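Local coordinates for protein paenibacillus xanthan lyase (PDB 6F2P) that is a family 8 polysaccharide lyase that cleaves xanthan by elimination, probably releasing the terminal mannosyl residue of its side chains, at residues N546-L550 and K623-A629; Q446-R451 and H474-K478; D688-S694 and K743-F749. All blocks are in the same frame, centred on the assembly; numbering follows the deposited sequence.

Contact 1: N546-L550 and K623-A629; sequences NYIHL and KTSSAVA
Tyr547 and His549, alternate residues of strand 546-550, present their rings to the start of helix 625-633 and the loop before it, segment 625-629 running antiparallel to the strand (161°). The phenol lies flat against Ala629: Ala629 CA sits over one face, 3.8 Å from the ring centroid in a CH-pi contact, and Ala629 CB comes within 3.5 Å of Tyr547 CE2. Val628 fills the space between the two rings, with CG1 3.8 Å from Tyr547 CB and CG2 at the edge of the imidazole. CG of His549 stands anti to the backbone N (chi1 179°), which carries the ring against the start of the helix. There Ser625 CB packs over one imidazole face, 4.0 Å from its centroid, while NE2 makes a weak, bent hydrogen bond to Lys623 O at the edge (3.0 Å). Asp558 accepts a second weak bond from the same nitrogen. Thr624 is the N-cap, its OG1 accepting from Ala627 N at 3.1 Å. Ile548 points the other way, onto Leu602 of strand 595-607 in the second sheet. The strand thus has one side in the sandwich interior and the other against helix 625-633, packed on the outer face of a beta-sandwich sheet, here the super-sandwich.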
loop_
_atom_site.group_PDB
_atom_site.type_symbol
_atom_site.label_atom_id
_atom_site.label_comp_id
_atom_site.label_asym_id
_atom_site.label_seq_id
_atom_site.Cartn_x
_atom_site.Cartn_y
_atom_site.Cartn_z
ATOM N N ASN A 546 9.465 29.130 -15.800
ATOM C CA ASN A 546 10.456 28.065 -15.900
ATOM C C ASN A 546 10.861 27.564 -14.530
ATOM O O ASN A 546 10.906 26.358 -14.265
ATOM C CB ASN A 546 11.691 28.561 -16.645
ATOM C CG ASN A 546 11.388 28.947 -18.067
ATOM O OD1 ASN A 546 10.557 28.317 -18.730
ATOM N ND2 ASN A 546 12.049 29.995 -18.550
ATOM N N TYR A 547 11.170 28.507 -13.654
ATOM C CA TYR A 547 11.494 28.161 -12.289
ATOM C C TYR A 547 11.045 29.257 -11.331
ATOM O O TYR A 547 10.743 30.375 -11.748
ATOM C CB TYR A 547 12.987 27.853 -12.136
ATOM C CG TYR A 547 13.923 28.878 -12.741
ATOM C CD1 TYR A 547 14.232 28.854 -14.098
ATOM C CD2 TYR A 547 14.521 29.854 -11.951
ATOM C CE1 TYR A 547 15.099 29.787 -14.652
ATOM C CE2 TYR A 547 15.385 30.784 -12.492
ATOM C CZ TYR A 547 15.675 30.749 -13.842
ATOM O OH TYR A 547 16.543 31.678 -14.388
ATOM N N ILE A 548 10.982 28.911 -10.050
ATOM C CA ILE A 548 10.537 29.818 -9.011
ATOM C C ILE A 548 11.377 29.529 -7.774
ATOM O O ILE A 548 11.696 28.371 -7.496
ATOM C CB ILE A 548 9.042 29.581 -8.676
ATOM C CG1 ILE A 548 8.145 29.975 -9.847
ATOM C CG2 ILE A 548 8.619 30.368 -7.443
ATOM C CD1 ILE A 548 6.667 29.877 -9.537
ATOM N N HIS A 549 11.742 30.570 -7.035
ATOM C CA HIS A 549 12.406 30.379 -5.756
ATOM C C HIS A 549 11.676 31.176 -4.680
ATOM O O HIS A 549 11.477 32.381 -4.818
ATOM C CB HIS A 549 13.872 30.797 -5.832
ATOM C CG HIS A 549 14.613 30.637 -4.541
ATOM N ND1 HIS A 549 14.528 31.554 -3.515
ATOM C CD2 HIS A 549 15.451 29.664 -4.105
ATOM C CE1 HIS A 549 15.281 31.155 -2.506
ATOM N NE2 HIS A 549 15.853 30.012 -2.838
ATOM N N LEU A 550 11.266 30.485 -3.620
ATOM C CA LEU A 550 10.608 31.110 -2.486
ATOM C C LEU A 550 11.507 30.974 -1.270
ATOM O O LEU A 550 11.818 29.857 -0.854
ATOM C CB LEU A 550 9.264 30.438 -2.202
ATOM C CG LEU A 550 8.633 30.909 -0.885
ATOM C CD1 LEU A 550 8.420 32.406 -0.926
ATOM C CD2 LEU A 550 7.321 30.189 -0.573
ATOM N N LYS A 623 17.439 24.788 -1.778
ATOM C CA LYS A 623 18.390 25.282 -2.768
ATOM C C LYS A 623 18.323 26.794 -2.889
ATOM O O LYS A 623 17.251 27.390 -2.762
ATOM C CB LYS A 623 18.149 24.645 -4.139
ATOM C CG LYS A 623 18.961 23.406 -4.388
ATOM C CD LYS A 623 18.593 22.730 -5.716
ATOM C CE LYS A 623 19.477 21.510 -5.958
ATOM N NZ LYS A 623 19.751 20.792 -4.668
ATOM N N THR A 624 19.476 27.403 -3.145
ATOM C CA THR A 624 19.535 28.826 -3.406
ATOM C C THR A 624 18.821 29.119 -4.711
ATOM O O THR A 624 18.520 28.207 -5.484
ATOM C CB THR A 624 20.980 29.314 -3.526
ATOM O OG1 THR A 624 21.590 28.728 -4.683
ATOM C CG2 THR A 624 21.769 28.937 -2.278
ATOM N N SER A 625 18.555 30.398 -4.946
ATOM C CA SER A 625 17.863 30.838 -6.142
ATOM C C SER A 625 18.648 30.491 -7.398
ATOM O O SER A 625 18.063 30.091 -8.406
ATOM C CB SER A 625 17.619 32.346 -6.077
ATOM O OG SER A 625 17.017 32.808 -7.272
ATOM N N SER A 626 19.969 30.652 -7.337
ATOM C CA SER A 626 20.825 30.411 -8.499
ATOM C C SER A 626 20.958 28.924 -8.767
ATOM O O SER A 626 21.063 28.499 -9.921
ATOM C CB SER A 626 22.215 31.014 -8.299
ATOM O OG SER A 626 22.892 30.368 -7.237
ATOM N N ALA A 627 20.964 28.142 -7.692
ATOM C CA ALA A 627 21.023 26.693 -7.809
ATOM C C ALA A 627 19.755 26.197 -8.499
ATOM O O ALA A 627 19.813 25.329 -9.384
ATOM C CB ALA A 627 21.186 26.048 -6.439
ATOM N N VAL A 628 18.616 26.761 -8.101
ATOM C CA VAL A 628 17.348 26.426 -8.744
ATOM C C VAL A 628 17.423 26.712 -10.239
ATOM O O VAL A 628 17.125 25.844 -11.066
ATOM C CB VAL A 628 16.167 27.193 -8.138
ATOM C CG1 VAL A 628 14.921 26.977 -8.982
ATOM C CG2 VAL A 628 15.937 26.750 -6.700
ATOM N N ALA A 629 17.841 27.929 -10.572
ATOM C CA ALA A 629 18.069 28.306 -11.957
ATOM C C ALA A 629 19.015 27.304 -12.614
ATOM O O ALA A 629 18.776 26.834 -13.732
ATOM C CB ALA A 629 18.649 29.702 -12.023
#

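Contact 2: Q446-R451 and H474-K478; sequences QTANSR and HTVGK
The flat carboxamide of Gln446 has the methyl group of Thr475 over one face, CG2 lying 3.7 Å from Gln446 CD, and its two polar ends are both occupied. OE1 accepts from Val476 N in a nearly straight hydrogen bond (2.9 Å, 169° at the hydrogen), with the donor tilted from the carbonyl plane toward the same face as the methyl group, and it takes a weak second bond from Asn393. NE2 gives its bonds to Asp409 and, weakly, to Trp405 O. An extended chain, with CG anti to the backbone N (chi1 176°), lets the amide reach the turn. The Gln446 side chain crosses that of Val476 at about a right angle, and Val476 CG1 lies against Gln446 OE1 at 3.3 Å. The second branch, CG2, enters the curve of the 446-451 loop, where it meets Thr447 CB at 3.6 Å and Ser450 CB at 3.9 Å. A water completes the bridge, accepting from Thr447 N and donating to Val476 O at 2.8 Å. Val476 and Gly477 form the corner of a type II beta turn closed by Lys478 N to Thr475 O (3.2 Å). Replacing Gln446 with a leucine would probably leave the Val476 amide without its acceptor and Asp409 without its amide donor, untying, within the super-sandwich domain, the turn after strand 466-474 from the loop before strand 457-462. The polar part of the contact thus runs through the main chain of Val476, its N held by a side chain and its O by a water, while the valine methyls supply the apolar part.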
loop_
_atom_site.group_PDB
_atom_site.type_symbol
_atom_site.label_atom_id
_atom_site.label_comp_id
_atom_site.label_asym_id
_atom_site.label_seq_id
_atom_site.Cartn_x
_atom_site.Cartn_y
_atom_site.Cartn_z
ATOM N N GLN A 446 -16.013 18.049 -0.530
ATOM C CA GLN A 446 -16.089 16.645 -0.873
ATOM C C GLN A 446 -16.647 15.881 0.305
ATOM O O GLN A 446 -16.226 16.084 1.447
ATOM C CB GLN A 446 -14.707 16.090 -1.273
ATOM C CG GLN A 446 -14.721 14.592 -1.561
ATOM C CD GLN A 446 -13.359 14.013 -1.926
ATOM O OE1 GLN A 446 -13.274 12.924 -2.501
ATOM N NE2 GLN A 446 -12.289 14.732 -1.589
ATOM N N THR A 447 -17.605 15.012 0.009
ATOM C CA THR A 447 -18.207 14.128 0.993
ATOM C C THR A 447 -17.149 13.422 1.848
ATOM O O THR A 447 -16.207 12.818 1.323
ATOM C CB THR A 447 -19.082 13.090 0.284
ATOM O OG1 THR A 447 -20.107 13.777 -0.443
ATOM C CG2 THR A 447 -19.711 12.122 1.276
ATOM N N ALA A 448 -17.312 13.517 3.163
ATOM C CA ALA A 448 -16.383 12.920 4.106
ATOM C C ALA A 448 -16.569 11.414 4.255
ATOM O O ALA A 448 -17.573 10.848 3.828
ATOM C CB ALA A 448 -16.530 13.578 5.454
ATOM N N ASN A 449 -15.585 10.779 4.878
ATOM C CA ASN A 449 -15.682 9.385 5.275
ATOM C C ASN A 449 -15.979 8.435 4.124
ATOM O O ASN A 449 -16.739 7.481 4.287
ATOM C CB ASN A 449 -16.735 9.214 6.372
ATOM C CG ASN A 449 -16.669 10.307 7.421
ATOM O OD1 ASN A 449 -15.592 10.688 7.872
ATOM N ND2 ASN A 449 -17.830 10.821 7.812
ATOM N N SER A 450 -15.372 8.699 2.970
ATOM C CA SER A 450 -15.672 7.944 1.759
ATOM C C SER A 450 -14.426 7.432 1.050
ATOM O O SER A 450 -13.388 8.094 1.045
ATOM C CB SER A 450 -16.437 8.835 0.787
ATOM O OG SER A 450 -17.547 9.437 1.420
ATOM N N ARG A 451 -14.542 6.262 0.428
ATOM C CA ARG A 451 -13.459 5.724 -0.384
ATOM C C ARG A 451 -13.793 5.943 -1.854
ATOM O O ARG A 451 -14.967 6.057 -2.214
ATOM C CB ARG A 451 -13.256 4.239 -0.088
ATOM C CG ARG A 451 -13.231 3.964 1.394
ATOM C CD ARG A 451 -12.747 2.570 1.752
ATOM N NE ARG A 451 -13.616 1.494 1.277
ATOM C CZ ARG A 451 -14.874 1.302 1.666
ATOM N NH1 ARG A 451 -15.448 2.129 2.530
ATOM N NH2 ARG A 451 -15.566 0.282 1.174
ATOM N N HIS A 474 -10.213 10.041 -8.020
ATOM C CA HIS A 474 -11.582 10.254 -8.463
ATOM C C HIS A 474 -12.370 10.829 -7.301
ATOM O O HIS A 474 -12.845 10.082 -6.443
ATOM C CB HIS A 474 -12.237 8.961 -8.922
ATOM C CG HIS A 474 -13.633 9.161 -9.431
ATOM N ND1 HIS A 474 -14.537 8.125 -9.553
ATOM C CD2 HIS A 474 -14.276 10.276 -9.844
ATOM C CE1 HIS A 474 -15.679 8.599 -10.020
ATOM N NE2 HIS A 474 -15.551 9.901 -10.203
ATOM N N THR A 475 -12.476 12.154 -7.271
ATOM C CA THR A 475 -13.182 12.871 -6.217
ATOM C C THR A 475 -14.564 12.275 -5.993
ATOM O O THR A 475 -15.304 12.050 -6.953
ATOM C CB THR A 475 -13.323 14.362 -6.578
ATOM O OG1 THR A 475 -12.056 14.866 -7.027
ATOM C CG2 THR A 475 -13.776 15.166 -5.368
ATOM N N VAL A 476 -14.918 11.991 -4.741
ATOM C CA VAL A 476 -16.220 11.370 -4.505
ATOM C C VAL A 476 -17.327 12.403 -4.684
ATOM O O VAL A 476 -17.185 13.558 -4.277
ATOM C CB VAL A 476 -16.320 10.614 -3.151
ATOM C CG1 VAL A 476 -14.968 10.049 -2.747
ATOM C CG2 VAL A 476 -16.848 11.500 -2.075
ATOM N N GLY A 477 -18.410 11.997 -5.340
ATOM C CA GLY A 477 -19.488 12.923 -5.648
ATOM C C GLY A 477 -19.190 13.839 -6.828
ATOM O O GLY A 477 -20.001 14.694 -7.183
ATOM N N LYS A 478 -18.026 13.661 -7.444
ATOM C CA LYS A 478 -17.662 14.458 -8.604
ATOM C C LYS A 478 -17.281 13.565 -9.778
ATOM O O LYS A 478 -17.071 12.361 -9.613
ATOM C CB LYS A 478 -16.515 15.402 -8.260
ATOM C CG LYS A 478 -16.758 16.274 -7.019
ATOM C CD LYS A 478 -17.958 17.175 -7.170
ATOM C CE LYS A 478 -17.974 18.242 -6.069
ATOM N NZ LYS A 478 -19.247 19.045 -6.064
HETATM O O HOH W 1 -18.460 15.165 -2.403
#

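Contact 3: D688-S694 and K743-F749; sequences DFEISVS and KSYKVKF
Phe689 and Phe749 begin a regular antiparallel beta ladder in the seven-stranded sheet of the C-terminal beta-sandwich. Three hydrogen-bonded pairs, Phe689 with Phe749, Ile691 with Val747 and Val693 with Tyr745, each use both amides and both carbonyls, giving six bonds. They are of similar quality: Phe749 N reaches Phe689 O at 2.7 Å, and Tyr745 N meets Val693 O at 2.8 Å with an angle of 173° at the hydrogen. The intervening residues turn their backbone groups outward. Glu690, Ser692 and Ser694 bond to strand 678-684, Lys748 to Ile716 of strand 714-718, and Lys746 to Asp719, whose carboxylate also accepts from Lys746 N.

The two faces differ sharply. On one, Ser692, Ser694, Ser744 and Lys746 meet strand 457-462 of the super-sandwich domain: Ser692 OG bonds to Thr460 OG1 and Asp461 O, Ser744 OG to Thr460 OG1, and Ser694 OG to Gly459 O. A bend at the end of the Lys746 chain (chi4 53°) carries NZ back over Ser692, and this ammonium forms a salt bridge with Asp461. The Lys746 chain crosses that of Glu690 at a slant, with Lys746 CD 3.5 Å from Glu690 OE2. On the opposite face Ile691, Tyr745, Val747 and Phe749 pack on strand 731-736 of the partner sheet. There Ile691 CD1 abuts the edge of the Phe749 ring, 4.1 Å from CD2.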
loop_
_atom_site.group_PDB
_atom_site.type_symbol
_atom_site.label_atom_id
_atom_site.label_comp_id
_atom_site.label_asym_id
_atom_site.label_seq_id
_atom_site.Cartn_x
_atom_site.Cartn_y
_atom_site.Cartn_z
ATOM N N ASP A 688 25.506 -4.008 -12.596
ATOM C CA ASP A 688 24.216 -4.653 -12.357
ATOM C C ASP A 688 23.001 -3.793 -12.667
ATOM O O ASP A 688 23.097 -2.581 -12.884
ATOM C CB ASP A 688 24.129 -5.178 -10.922
ATOM C CG ASP A 688 24.484 -4.123 -9.885
ATOM O OD1 ASP A 688 23.897 -3.020 -9.917
ATOM O OD2 ASP A 688 25.357 -4.397 -9.036
ATOM N N PHE A 689 21.847 -4.442 -12.672
ATOM C CA PHE A 689 20.596 -3.784 -12.984
ATOM C C PHE A 689 19.536 -4.330 -12.045
ATOM O O PHE A 689 19.277 -5.537 -12.023
ATOM C CB PHE A 689 20.208 -4.073 -14.425
ATOM C CG PHE A 689 19.198 -3.134 -14.972
ATOM C CD1 PHE A 689 17.864 -3.259 -14.631
ATOM C CD2 PHE A 689 19.575 -2.126 -15.838
ATOM C CE1 PHE A 689 16.923 -2.380 -15.139
ATOM C CE2 PHE A 689 18.647 -1.248 -16.347
ATOM C CZ PHE A 689 17.318 -1.375 -16.001
ATOM N N GLU A 690 18.928 -3.447 -11.260
ATOM C CA GLU A 690 17.929 -3.878 -10.294
ATOM C C GLU A 690 16.549 -3.316 -10.621
ATOM O O GLU A 690 16.412 -2.165 -11.045
ATOM C CB GLU A 690 18.356 -3.486 -8.886
ATOM C CG GLU A 690 17.332 -3.821 -7.837
ATOM C CD GLU A 690 17.728 -3.338 -6.459
ATOM O OE1 GLU A 690 18.740 -2.616 -6.339
ATOM O OE2 GLU A 690 17.020 -3.686 -5.496
ATOM N N ILE A 691 15.527 -4.142 -10.434
ATOM C CA ILE A 691 14.155 -3.726 -10.685
ATOM C C ILE A 691 13.250 -3.986 -9.481
ATOM O O ILE A 691 13.286 -5.061 -8.879
ATOM C CB ILE A 691 13.576 -4.440 -11.907
ATOM C CG1 ILE A 691 14.425 -4.148 -13.140
ATOM C CG2 ILE A 691 12.130 -4.007 -12.141
ATOM C CD1 ILE A 691 15.029 -5.379 -13.763
ATOM N N SER A 692 12.449 -2.992 -9.122
ATOM C CA SER A 692 11.481 -3.146 -8.044
ATOM C C SER A 692 10.069 -3.041 -8.604
ATOM O O SER A 692 9.760 -2.109 -9.351
ATOM C CB SER A 692 11.697 -2.085 -6.973
ATOM O OG SER A 692 10.851 -2.302 -5.855
ATOM N N VAL A 693 9.217 -4.003 -8.261
ATOM C CA VAL A 693 7.850 -4.041 -8.783
ATOM C C VAL A 693 6.814 -4.188 -7.676
ATOM O O VAL A 693 7.036 -4.919 -6.711
ATOM C CB VAL A 693 7.664 -5.225 -9.743
ATOM C CG1 VAL A 693 6.321 -5.127 -10.466
ATOM C CG2 VAL A 693 8.798 -5.271 -10.731
ATOM N N SER A 694 5.681 -3.506 -7.813
ATOM C CA SER A 694 4.569 -3.712 -6.889
ATOM C C SER A 694 3.255 -3.587 -7.632
ATOM O O SER A 694 3.192 -2.960 -8.682
ATOM C CB SER A 694 4.608 -2.694 -5.753
ATOM O OG SER A 694 4.165 -1.428 -6.206
ATOM N N LYS A 743 2.945 -4.651 -1.541
ATOM C CA LYS A 743 4.365 -4.641 -1.191
ATOM C C LYS A 743 5.242 -4.745 -2.421
ATOM O O LYS A 743 4.757 -4.993 -3.525
ATOM C CB LYS A 743 4.714 -5.766 -0.221
ATOM C CG LYS A 743 4.705 -7.146 -0.826
ATOM C CD LYS A 743 5.398 -8.111 0.101
ATOM C CE LYS A 743 5.344 -9.528 -0.432
ATOM N NZ LYS A 743 6.036 -10.477 0.487
ATOM N N SER A 744 6.541 -4.570 -2.221
ATOM C CA SER A 744 7.492 -4.556 -3.325
ATOM C C SER A 744 8.286 -5.853 -3.491
ATOM O O SER A 744 8.732 -6.455 -2.514
ATOM C CB SER A 744 8.454 -3.389 -3.154
ATOM O OG SER A 744 7.772 -2.160 -3.322
ATOM N N TYR A 745 8.470 -6.250 -4.750
ATOM C CA TYR A 745 9.290 -7.397 -5.127
ATOM C C TYR A 745 10.498 -6.956 -5.955
ATOM O O TYR A 745 10.335 -6.254 -6.956
ATOM C CB TYR A 745 8.459 -8.355 -5.956
ATOM C CG TYR A 745 7.160 -8.750 -5.302
ATOM C CD1 TYR A 745 5.989 -8.036 -5.541
ATOM C CD2 TYR A 745 7.102 -9.841 -4.453
ATOM C CE1 TYR A 745 4.796 -8.403 -4.951
ATOM C CE2 TYR A 745 5.918 -10.217 -3.860
ATOM C CZ TYR A 745 4.768 -9.496 -4.109
ATOM O OH TYR A 745 3.592 -9.877 -3.504
ATOM N N LYS A 746 11.698 -7.381 -5.559
ATOM C CA LYS A 746 12.925 -6.931 -6.216
ATOM C C LYS A 746 13.731 -8.057 -6.862
ATOM O O LYS A 746 13.744 -9.188 -6.378
ATOM C CB LYS A 746 13.814 -6.154 -5.236
ATOM C CG LYS A 746 13.296 -4.765 -4.879
ATOM C CD LYS A 746 14.091 -4.166 -3.723
ATOM C CE LYS A 746 13.633 -2.752 -3.371
ATOM N NZ LYS A 746 12.168 -2.674 -3.121
ATOM N N VAL A 747 14.401 -7.726 -7.962
ATOM C CA VAL A 747 15.318 -8.637 -8.624
ATOM C C VAL A 747 16.526 -7.841 -9.117
ATOM O O VAL A 747 16.383 -6.730 -9.617
ATOM C CB VAL A 747 14.634 -9.395 -9.792
ATOM C CG1 VAL A 747 14.145 -8.434 -10.868
ATOM C CG2 VAL A 747 15.581 -10.430 -10.399
ATOM N N LYS A 748 17.721 -8.395 -8.946
ATOM C CA LYS A 748 18.938 -7.723 -9.385
ATOM C C LYS A 748 19.735 -8.618 -10.333
ATOM O O LYS A 748 20.183 -9.712 -9.969
ATOM C CB LYS A 748 19.793 -7.277 -8.192
ATOM C CG LYS A 748 21.104 -6.602 -8.596
ATOM C CD LYS A 748 21.611 -5.633 -7.532
ATOM C CE LYS A 748 21.828 -6.321 -6.193
ATOM N NZ LYS A 748 22.514 -5.450 -5.189
ATOM N N PHE A 749 19.895 -8.141 -11.562
ATOM C CA PHE A 749 20.584 -8.886 -12.596
ATOM C C PHE A 749 22.048 -8.468 -12.700
ATOM O O PHE A 749 22.400 -7.328 -12.400
ATOM C CB PHE A 749 19.894 -8.640 -13.930
ATOM C CG PHE A 749 18.576 -9.339 -14.068
ATOM C CD1 PHE A 749 18.517 -10.661 -14.485
ATOM C CD2 PHE A 749 17.389 -8.672 -13.797
ATOM C CE1 PHE A 749 17.295 -11.311 -14.627
ATOM C CE2 PHE A 749 16.162 -9.315 -13.936
ATOM C CZ PHE A 749 16.114 -10.635 -14.351
#

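Along the chain the contacts follow one another without overlap: contact 2, then contact 1, then contact 3. Their centres are 34 to 36 Å apart, close to an equilateral triangle, and none touches another. A common element is the nine-stranded sheet of the super-sandwich domain. Contact 1 packs a helix on strand 545-550 of that sheet, contact 2 joins the turn after strand 466-474 to the loop leading into strand 457-462, and contact 3, although in the C-terminal beta-sandwich, lays one face against strand 457-462. Strand 457-462, at the edge of the large sheet, therefore links the surroundings of contacts 2 and 3, and the two beta domains meet along it.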